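Local coordinates for protein TonB-dependent siderophore receptor (PDB 5NEC) that probably imports ferric siderophores, and siderophore-drug conjugates, across the outer membrane of Pseudomonas aeruginosa as a TonB-dependent receptor, at residues R37-K42 and Q126-K131; Y166-T171 and G722-F727; T272-Q277 and L312-D317. All coordinates share one frame; numbering follows the deposited sequence.

In the fold
Interaction 1 belongs to the plug, where the N-terminal loop 37-42 is fastened to strand 124-130. Interactions 2 and 3 belong to the barrel around it. Interaction 2 joins the first barrel strand to the last. Interaction 3 pairs two strands of one hairpin, 276-291 and 296-316, and in sequence it lies between the two segments of interaction 2. The centres of interactions 2 and 3 are about 24 Å apart, and their nearest atoms about 13 Å. The centre of interaction 1 is about 31 Å from that of interaction 2 and about 37 Å from that of interaction 3, on the opposite side of the chain's centre from interaction 3. None of the three touches another.

Interaction 1 of 3, residues R37-K42 and Q126-K131; sequences RSASKK and QIEVSK
Ser38 and Ala39 both bind the carboxylate of Glu128, one at each oxygen. The side-chain bond runs from Ser38 OG to Glu128 OE1 at 2.8 Å. The hydroxyl arrives from above the carboxylate plane, 36° out of it. The backbone bond runs from Ala39 N to Glu128 OE2 at 3.0 Å. It is fairly straight, with 161° at the hydrogen, and uses the syn lone pair. Neighbouring residues of the loop thus grip the two oxygens of one acid.

A third bond lies within strand 124-130. Gln126 NE2 gives a hydrogen to Glu128 OE2 at 2.8 Å, on the anti lone pair. The oxygen lies in the plane of the Gln126 amide. OE2 therefore accepts on both its lone pairs. Asn148 of the adjacent strand 146-151 adds a bond from ND2 to OE1, so four donors hold this buried group. They would probably favour its charged form.

Van der Waals contact is slight: Ala39 CB sits 3.7 Å from Glu128 OE2 and 4.2 Å from Gln126 NE2. Its apolar touch is on Val150.

The Glu128 chain is extended beyond CG (chi2 -179°), which carries the carboxylate out from the strand to the loop. Gln126 and Glu128 alternate with Ile127, whose side chain packs on helix 70-74. The strand thus turns one face to that helix and the other to loop 37-42. The Glu128 carboxylate thereby joins the N-terminal loop to the mixed sheet of the plug domain, the domain of TonB-dependent receptors that sits within the barrel.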
loop_
_atom_site.group_PDB
_atom_site.type_symbol
_atom_site.label_atom_id
_atom_site.label_comp_id
_atom_site.label_asym_id
_atom_site.label_seq_id
_atom_site.Cartn_x
_atom_site.Cartn_y
_atom_site.Cartn_z
ATOM N N ARG A 37 10.433 10.645 13.936
ATOM C CA ARG A 37 11.085 9.380 14.248
ATOM C C ARG A 37 10.229 8.221 13.717
ATOM O O ARG A 37 9.004 8.327 13.633
ATOM C CB ARG A 37 11.302 9.266 15.759
ATOM C CG ARG A 37 12.213 8.105 16.150
ATOM C CD ARG A 37 12.579 8.107 17.628
ATOM N NE ARG A 37 13.930 8.614 17.899
ATOM C CZ ARG A 37 15.074 7.964 17.646
ATOM N NH1 ARG A 37 15.091 6.756 17.086
ATOM N NH2 ARG A 37 16.235 8.529 17.963
ATOM N N SER A 38 10.885 7.128 13.342
ATOM C CA SER A 38 10.193 5.892 13.010
ATOM C C SER A 38 9.684 5.212 14.285
ATOM O O SER A 38 10.191 5.468 15.373
ATOM C CB SER A 38 11.139 4.960 12.255
ATOM O OG SER A 38 10.463 3.796 11.823
ATOM N N ALA A 39 8.681 4.357 14.146
ATOM C CA ALA A 39 8.184 3.550 15.267
ATOM C C ALA A 39 9.084 2.323 15.549
ATOM O O ALA A 39 9.308 1.983 16.709
ATOM C CB ALA A 39 6.747 3.113 15.012
ATOM N N SER A 40 9.601 1.674 14.503
ATOM C CA SER A 40 10.397 0.446 14.677
ATOM C C SER A 40 11.821 0.786 15.108
ATOM O O SER A 40 12.492 1.560 14.427
ATOM C CB SER A 40 10.415 -0.399 13.383
ATOM O OG SER A 40 11.380 0.055 12.430
ATOM N N LYS A 41 12.295 0.172 16.194
ATOM C CA LYS A 41 13.639 0.463 16.756
ATOM C C LYS A 41 14.725 -0.410 16.103
ATOM O O LYS A 41 15.576 -1.020 16.777
ATOM C CB LYS A 41 13.645 0.336 18.289
ATOM C CG LYS A 41 12.534 1.167 18.937
ATOM C CD LYS A 41 12.598 1.147 20.455
ATOM C CE LYS A 41 11.224 1.134 21.115
ATOM N NZ LYS A 41 10.450 2.374 20.841
ATOM N N LYS A 42 14.644 -0.481 14.774
ATOM C CA LYS A 42 15.728 -0.898 13.888
ATOM C C LYS A 42 16.352 0.365 13.267
ATOM O O LYS A 42 17.459 0.295 12.753
ATOM C CB LYS A 42 15.184 -1.836 12.776
ATOM C CG LYS A 42 15.851 -3.216 12.669
ATOM C CD LYS A 42 14.850 -4.312 12.280
ATOM C CE LYS A 42 14.056 -4.818 13.479
ATOM N NZ LYS A 42 12.640 -5.162 13.133
ATOM N N GLN A 126 0.083 5.029 11.723
ATOM C CA GLN A 126 0.763 5.755 10.655
ATOM C C GLN A 126 1.337 4.788 9.609
ATOM O O GLN A 126 1.465 3.589 9.855
ATOM C CB GLN A 126 1.890 6.637 11.225
ATOM C CG GLN A 126 3.025 5.840 11.846
ATOM C CD GLN A 126 3.930 6.659 12.762
ATOM O OE1 GLN A 126 3.506 7.616 13.424
ATOM N NE2 GLN A 126 5.200 6.279 12.796
ATOM N N ILE A 127 1.705 5.354 8.458
ATOM C CA ILE A 127 2.250 4.613 7.328
ATOM C C ILE A 127 3.643 5.158 6.997
ATOM O O ILE A 127 3.786 6.325 6.653
ATOM C CB ILE A 127 1.307 4.733 6.107
ATOM C CG1 ILE A 127 -0.060 4.114 6.435
ATOM C CG2 ILE A 127 1.899 4.080 4.870
ATOM C CD1 ILE A 127 -1.192 4.735 5.654
ATOM N N GLU A 128 4.657 4.304 7.091
ATOM C CA GLU A 128 6.048 4.709 6.860
ATOM C C GLU A 128 6.530 4.217 5.490
ATOM O O GLU A 128 6.601 3.014 5.250
ATOM C CB GLU A 128 6.934 4.173 7.988
ATOM C CG GLU A 128 6.444 4.598 9.374
ATOM C CD GLU A 128 7.312 4.112 10.527
ATOM O OE1 GLU A 128 8.198 3.255 10.315
ATOM O OE2 GLU A 128 7.086 4.590 11.665
ATOM N N VAL A 129 6.844 5.159 4.596
ATOM C CA VAL A 129 7.278 4.863 3.228
ATOM C C VAL A 129 8.786 5.059 3.097
ATOM O O VAL A 129 9.256 6.176 3.115
ATOM C CB VAL A 129 6.559 5.781 2.203
ATOM C CG1 VAL A 129 6.799 5.307 0.767
ATOM C CG2 VAL A 129 5.062 5.827 2.491
ATOM N N SER A 130 9.530 3.967 2.963
ATOM C CA SER A 130 10.956 4.014 2.597
ATOM C C SER A 130 11.094 3.935 1.089
ATOM O O SER A 130 10.696 2.946 0.485
ATOM C CB SER A 130 11.702 2.840 3.216
ATOM O OG SER A 130 11.918 3.098 4.580
ATOM N N LYS A 131 11.676 4.959 0.480
ATOM C CA LYS A 131 11.712 5.041 -0.986
ATOM C C LYS A 131 12.905 4.325 -1.618
ATOM O O LYS A 131 12.793 3.818 -2.717
ATOM C CB LYS A 131 11.597 6.493 -1.440
ATOM C CG LYS A 131 10.371 7.177 -0.841
ATOM C CD LYS A 131 9.565 7.962 -1.857
ATOM C CE LYS A 131 8.781 9.088 -1.190
ATOM N NZ LYS A 131 8.154 9.978 -2.214
#

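Interaction 2 of 3, residues Y166-T171 and G722-F727; sequences YGSDQT and GRTILF
Tyr166 and Phe727 pair at the seam of the beta-barrel, where the first strand, 159-167, meets the last, 724-733. They form an antiparallel hydrogen-bonded pair. Tyr166 N binds Phe727 O at 2.9 Å, and Phe727 N binds Tyr166 O at 2.8 Å. At the far end of its side chain, Tyr166 OH is hydrogen-bonded to Tyr174 OH. Gly167 and Leu726 follow as a non-hydrogen-bonded pair, with CA atoms only 4.3 Å apart. Leu726 CD2 rests 3.8 Å from Gly167 CA, where a glycine offers no side chain.

Past the end of the first strand, Ser168 carries the ladder on. Its N binds Ile725 O at 2.9 Å. Its OG then takes the hydrogen of Ile725 N at 2.8 Å, with 168° at the hydrogen. A chi1 of 59° turns OG back across to this N, so the hydroxyl stands in for a strand carbonyl.

Gly167 to Gln170 form a type I turn. Asp169 OD1 accepts from Thr171 N, an Asx turn, and from Thr171 OG1, both from the same face of the carboxylate. Asp169 OD2 lies 3.3 Å from Thr724 CG2, and a water links OD2 to Thr724 OG1.

Backbone bonds thus hold this end of the barrel seam, and side chains of the turn extend the joint. OD1 probably steadies the turn through Thr171, and OD2 ties it through a water to Thr724 of the last strand.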
loop_
_atom_site.group_PDB
_atom_site.type_symbol
_atom_site.label_atom_id
_atom_site.label_comp_id
_atom_site.label_asym_id
_atom_site.label_seq_id
_atom_site.Cartn_x
_atom_site.Cartn_y
_atom_site.Cartn_z
ATOM N N TYR A 166 -21.235 8.880 6.736
ATOM C CA TYR A 166 -22.228 8.650 5.697
ATOM C C TYR A 166 -21.814 9.382 4.421
ATOM O O TYR A 166 -21.314 10.515 4.482
ATOM C CB TYR A 166 -23.595 9.129 6.160
ATOM C CG TYR A 166 -24.261 8.236 7.191
ATOM C CD1 TYR A 166 -24.509 6.896 6.917
ATOM C CD2 TYR A 166 -24.693 8.738 8.416
ATOM C CE1 TYR A 166 -25.124 6.074 7.835
ATOM C CE2 TYR A 166 -25.329 7.919 9.341
ATOM C CZ TYR A 166 -25.536 6.583 9.039
ATOM O OH TYR A 166 -26.157 5.735 9.922
ATOM N N GLY A 167 -22.006 8.728 3.271
ATOM C CA GLY A 167 -21.556 9.262 1.979
ATOM C C GLY A 167 -22.595 9.321 0.873
ATOM O O GLY A 167 -23.596 8.611 0.892
ATOM N N SER A 168 -22.317 10.166 -0.115
ATOM C CA SER A 168 -23.118 10.264 -1.355
ATOM C C SER A 168 -23.022 9.024 -2.254
ATOM O O SER A 168 -23.874 8.821 -3.112
ATOM C CB SER A 168 -22.708 11.498 -2.148
ATOM O OG SER A 168 -21.337 11.426 -2.477
ATOM N N ASP A 169 -21.984 8.218 -2.038
ATOM C CA ASP A 169 -21.814 6.888 -2.633
ATOM C C ASP A 169 -22.395 5.744 -1.781
ATOM O O ASP A 169 -22.023 4.592 -1.960
ATOM C CB ASP A 169 -20.309 6.641 -2.888
ATOM C CG ASP A 169 -19.457 6.655 -1.592
ATOM O OD1 ASP A 169 -19.994 6.896 -0.487
ATOM O OD2 ASP A 169 -18.237 6.435 -1.695
ATOM N N GLN A 170 -23.304 6.070 -0.872
ATOM C CA GLN A 170 -23.880 5.126 0.095
ATOM C C GLN A 170 -22.876 4.571 1.140
ATOM O O GLN A 170 -23.132 3.546 1.748
ATOM C CB GLN A 170 -24.652 3.986 -0.614
ATOM C CG GLN A 170 -25.777 3.422 0.261
ATOM C CD GLN A 170 -26.679 2.394 -0.415
ATOM O OE1 GLN A 170 -27.329 2.667 -1.411
ATOM N NE2 GLN A 170 -26.783 1.227 0.196
ATOM N N THR A 171 -21.754 5.249 1.375
ATOM C CA THR A 171 -20.824 4.838 2.443
ATOM C C THR A 171 -21.558 4.826 3.795
ATOM O O THR A 171 -22.231 5.793 4.141
ATOM C CB THR A 171 -19.594 5.778 2.553
ATOM O OG1 THR A 171 -18.797 5.667 1.375
ATOM C CG2 THR A 171 -18.707 5.438 3.767
ATOM N N GLY A 722 -15.558 8.559 -8.751
ATOM C CA GLY A 722 -15.951 9.935 -9.105
ATOM C C GLY A 722 -16.082 10.814 -7.861
ATOM O O GLY A 722 -15.611 10.443 -6.793
ATOM N N ARG A 723 -16.730 11.973 -8.010
ATOM C CA ARG A 723 -17.014 12.860 -6.891
ATOM C C ARG A 723 -17.772 12.127 -5.781
ATOM O O ARG A 723 -18.775 11.458 -6.024
ATOM C CB ARG A 723 -17.794 14.123 -7.312
ATOM C CG ARG A 723 -18.168 15.003 -6.126
ATOM C CD ARG A 723 -18.505 16.435 -6.492
ATOM N NE ARG A 723 -19.550 16.500 -7.514
ATOM C CZ ARG A 723 -19.465 17.138 -8.691
ATOM N NH1 ARG A 723 -18.385 17.837 -9.053
ATOM N NH2 ARG A 723 -20.493 17.086 -9.538
ATOM N N THR A 724 -17.268 12.281 -4.563
ATOM C CA THR A 724 -17.821 11.634 -3.394
ATOM C C THR A 724 -17.838 12.646 -2.244
ATOM O O THR A 724 -16.840 13.317 -1.974
ATOM C CB THR A 724 -16.986 10.398 -3.051
ATOM O OG1 THR A 724 -16.968 9.531 -4.195
ATOM C CG2 THR A 724 -17.559 9.649 -1.861
ATOM N N ILE A 725 -18.989 12.744 -1.580
ATOM C CA ILE A 725 -19.192 13.656 -0.450
ATOM C C ILE A 725 -19.367 12.793 0.803
ATOM O O ILE A 725 -20.224 11.914 0.824
ATOM C CB ILE A 725 -20.411 14.580 -0.701
ATOM C CG1 ILE A 725 -20.172 15.398 -1.989
ATOM C CG2 ILE A 725 -20.650 15.512 0.489
ATOM C CD1 ILE A 725 -21.335 16.218 -2.475
ATOM N N LEU A 726 -18.539 13.023 1.823
ATOM C CA LEU A 726 -18.591 12.239 3.076
ATOM C C LEU A 726 -18.840 13.180 4.259
ATOM O O LEU A 726 -18.183 14.215 4.374
ATOM C CB LEU A 726 -17.280 11.460 3.286
ATOM C CG LEU A 726 -16.802 10.511 2.167
ATOM C CD1 LEU A 726 -15.373 10.043 2.422
ATOM C CD2 LEU A 726 -17.742 9.324 1.988
ATOM N N PHE A 727 -19.805 12.835 5.110
ATOM C CA PHE A 727 -20.045 13.538 6.366
ATOM C C PHE A 727 -19.711 12.605 7.512
ATOM O O PHE A 727 -20.277 11.526 7.601
ATOM C CB PHE A 727 -21.507 13.991 6.505
ATOM C CG PHE A 727 -21.719 15.014 7.605
ATOM C CD1 PHE A 727 -21.582 16.392 7.353
ATOM C CD2 PHE A 727 -22.050 14.613 8.909
ATOM C CE1 PHE A 727 -21.772 17.330 8.377
ATOM C CE2 PHE A 727 -22.240 15.555 9.931
ATOM C CZ PHE A 727 -22.100 16.916 9.665
HETATM O O HOH W 1 -17.278 6.701 -4.231
#

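Interaction 3 of 3, residues T272-Q277 and L312-D317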
loop_
_atom_site.group_PDB
_atom_site.type_symbol
_atom_site.label_atom_id
_atom_site.label_comp_id
_atom_site.label_asym_id
_atom_site.label_seq_id
_atom_site.Cartn_x
_atom_site.Cartn_y
_atom_site.Cartn_z
ATOM N N THR A 272 -23.466 -9.119 -11.921
ATOM C CA THR A 272 -23.915 -9.182 -10.526
ATOM C C THR A 272 -24.338 -10.582 -10.095
ATOM O O THR A 272 -24.186 -10.922 -8.938
ATOM C CB THR A 272 -25.062 -8.191 -10.239
ATOM O OG1 THR A 272 -26.099 -8.350 -11.216
ATOM C CG2 THR A 272 -24.541 -6.789 -10.297
ATOM N N GLY A 273 -24.844 -11.389 -11.023
ATOM C CA GLY A 273 -25.196 -12.781 -10.733
ATOM C C GLY A 273 -24.028 -13.746 -10.620
ATOM O O GLY A 273 -24.225 -14.864 -10.169
ATOM N N ARG A 274 -22.832 -13.357 -11.068
ATOM C CA ARG A 274 -21.695 -14.263 -11.135
ATOM C C ARG A 274 -20.502 -13.833 -10.307
ATOM O O ARG A 274 -19.881 -14.663 -9.648
ATOM C CB ARG A 274 -21.246 -14.448 -12.588
ATOM C CG ARG A 274 -19.976 -15.272 -12.739
ATOM C CD ARG A 274 -19.554 -15.480 -14.179
ATOM N NE ARG A 274 -18.832 -14.340 -14.724
ATOM C CZ ARG A 274 -18.369 -14.279 -15.976
ATOM N NH1 ARG A 274 -18.561 -15.289 -16.828
ATOM N NH2 ARG A 274 -17.729 -13.188 -16.395
ATOM N N ASP A 275 -20.130 -12.562 -10.385
ATOM C CA ASP A 275 -18.816 -12.129 -9.907
ATOM C C ASP A 275 -18.808 -11.885 -8.404
ATOM O O ASP A 275 -19.785 -11.414 -7.860
ATOM C CB ASP A 275 -18.341 -10.878 -10.670
ATOM C CG ASP A 275 -18.216 -11.117 -12.198
ATOM O OD1 ASP A 275 -18.137 -12.289 -12.640
ATOM O OD2 ASP A 275 -18.209 -10.116 -12.950
ATOM N N PHE A 276 -17.703 -12.223 -7.745
ATOM C CA PHE A 276 -17.586 -12.079 -6.299
ATOM C C PHE A 276 -16.126 -11.905 -5.904
ATOM O O PHE A 276 -15.225 -12.327 -6.621
ATOM C CB PHE A 276 -18.224 -13.286 -5.553
ATOM C CG PHE A 276 -17.650 -14.639 -5.937
ATOM C CD1 PHE A 276 -16.476 -15.102 -5.366
ATOM C CD2 PHE A 276 -18.290 -15.444 -6.879
ATOM C CE1 PHE A 276 -15.942 -16.325 -5.725
ATOM C CE2 PHE A 276 -17.767 -16.671 -7.237
ATOM C CZ PHE A 276 -16.585 -17.113 -6.660
ATOM N N GLN A 277 -15.902 -11.285 -4.759
ATOM C CA GLN A 277 -14.562 -11.083 -4.241
ATOM C C GLN A 277 -14.633 -11.186 -2.720
ATOM O O GLN A 277 -15.114 -10.290 -2.059
ATOM C CB GLN A 277 -14.052 -9.736 -4.722
ATOM C CG GLN A 277 -12.622 -9.409 -4.395
ATOM C CD GLN A 277 -12.326 -7.945 -4.598
ATOM O OE1 GLN A 277 -12.609 -7.375 -5.641
ATOM N NE2 GLN A 277 -11.853 -7.304 -3.550
ATOM N N LEU A 312 -13.677 -14.112 -8.256
ATOM C CA LEU A 312 -14.089 -14.364 -9.641
ATOM C C LEU A 312 -14.635 -13.067 -10.244
ATOM O O LEU A 312 -15.652 -12.532 -9.775
ATOM C CB LEU A 312 -15.175 -15.426 -9.693
ATOM C CG LEU A 312 -15.935 -15.678 -11.009
ATOM C CD1 LEU A 312 -14.969 -16.080 -12.066
ATOM C CD2 LEU A 312 -16.986 -16.763 -10.872
ATOM N N TRP A 313 -13.987 -12.577 -11.295
ATOM C CA TRP A 313 -14.345 -11.277 -11.847
ATOM C C TRP A 313 -14.258 -11.267 -13.374
ATOM O O TRP A 313 -13.763 -12.215 -13.989
ATOM C CB TRP A 313 -13.480 -10.178 -11.211
ATOM C CG TRP A 313 -12.078 -10.102 -11.696
ATOM C CD1 TRP A 313 -11.594 -9.225 -12.603
ATOM C CD2 TRP A 313 -10.974 -10.915 -11.290
ATOM N NE1 TRP A 313 -10.253 -9.441 -12.812
ATOM C CE2 TRP A 313 -9.837 -10.468 -12.009
ATOM C CE3 TRP A 313 -10.820 -11.968 -10.374
ATOM C CZ2 TRP A 313 -8.557 -11.054 -11.854
ATOM C CZ3 TRP A 313 -9.548 -12.541 -10.225
ATOM C CH2 TRP A 313 -8.442 -12.086 -10.968
ATOM N N THR A 314 -14.753 -10.176 -13.963
ATOM C CA THR A 314 -14.843 -10.019 -15.420
ATOM C C THR A 314 -13.805 -9.020 -15.933
ATOM O O THR A 314 -13.565 -7.994 -15.314
ATOM C CB THR A 314 -16.253 -9.555 -15.814
ATOM O OG1 THR A 314 -17.222 -10.505 -15.346
ATOM C CG2 THR A 314 -16.385 -9.370 -17.333
ATOM N N GLN A 315 -13.179 -9.345 -17.055
ATOM C CA GLN A 315 -12.289 -8.406 -17.766
ATOM C C GLN A 315 -12.888 -8.114 -19.140
ATOM O O GLN A 315 -13.239 -9.044 -19.869
ATOM C CB GLN A 315 -10.899 -8.981 -17.935
ATOM C CG GLN A 315 -10.335 -9.512 -16.642
ATOM C CD GLN A 315 -8.890 -9.952 -16.735
ATOM O OE1 GLN A 315 -8.338 -10.403 -15.735
ATOM N NE2 GLN A 315 -8.273 -9.843 -17.919
ATOM N N PRO A 316 -12.983 -6.831 -19.499
ATOM C CA PRO A 316 -13.652 -6.474 -20.743
ATOM C C PRO A 316 -12.822 -6.752 -21.991
ATOM O O PRO A 316 -11.842 -6.064 -22.259
ATOM C CB PRO A 316 -13.928 -4.983 -20.567
ATOM C CG PRO A 316 -12.866 -4.489 -19.647
ATOM C CD PRO A 316 -12.373 -5.654 -18.850
ATOM N N ASP A 317 -13.203 -7.826 -22.685
ATOM C CA ASP A 317 -12.772 -8.185 -24.047
ATOM C C ASP A 317 -11.422 -8.842 -24.257
ATOM O O ASP A 317 -11.193 -9.401 -25.330
ATOM C CB ASP A 317 -12.919 -6.995 -25.024
ATOM C CG ASP A 317 -13.340 -7.441 -26.430
ATOM O OD1 ASP A 317 -14.185 -8.360 -26.500
ATOM O OD2 ASP A 317 -12.825 -6.895 -27.445
HETATM O O HOH W 2 -16.444 -8.182 -12.545
#
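Thr314 OG1 sits between Asp275 and Arg274. It donates to Asp275 OD2 at 2.6 Å, on the syn side of the carboxylate. It accepts from Arg274 NH2 at 2.9 Å, with the oxygen 7° out of the guanidinium plane. Beside this polar group, Phe276 and Leu312 form an antiparallel hydrogen-bonded pair. Phe276 N binds Leu312 O and Leu312 N binds Phe276 O, each at 2.9 Å. Leu312 CB lies over one face of the Phe276 ring, 3.9 Å from its centroid, a CH-pi contact. The branch CD2 meets Phe276 CE2 at 3.7 Å. CD2 also reaches Arg274 CG; the Arg274 and Leu312 side chains cross at about a right angle.

The next shell positions the two charged groups. Arg274 NE forms a salt bridge with Asp275 OD1 at 3.0 Å, also in the guanidinium plane. NE and NH2 lie on one edge of the guanidinium, and the bend at chi3 (81°) turns that edge to Asp275 and Thr314. A water donates to Asp275 OD2 and accepts from Thr314 N. Leu271 N adds another bond to OD2. Trp415 makes a cation-pi contact with Arg274.

Both carboxylate oxygens of buried Asp275 are thus satisfied, and its charge is probably balanced by Arg274. The closed set of bonds holds the loop that leads into strand 276-291 against strand 296-316, just beyond the Phe276-Leu312 pair.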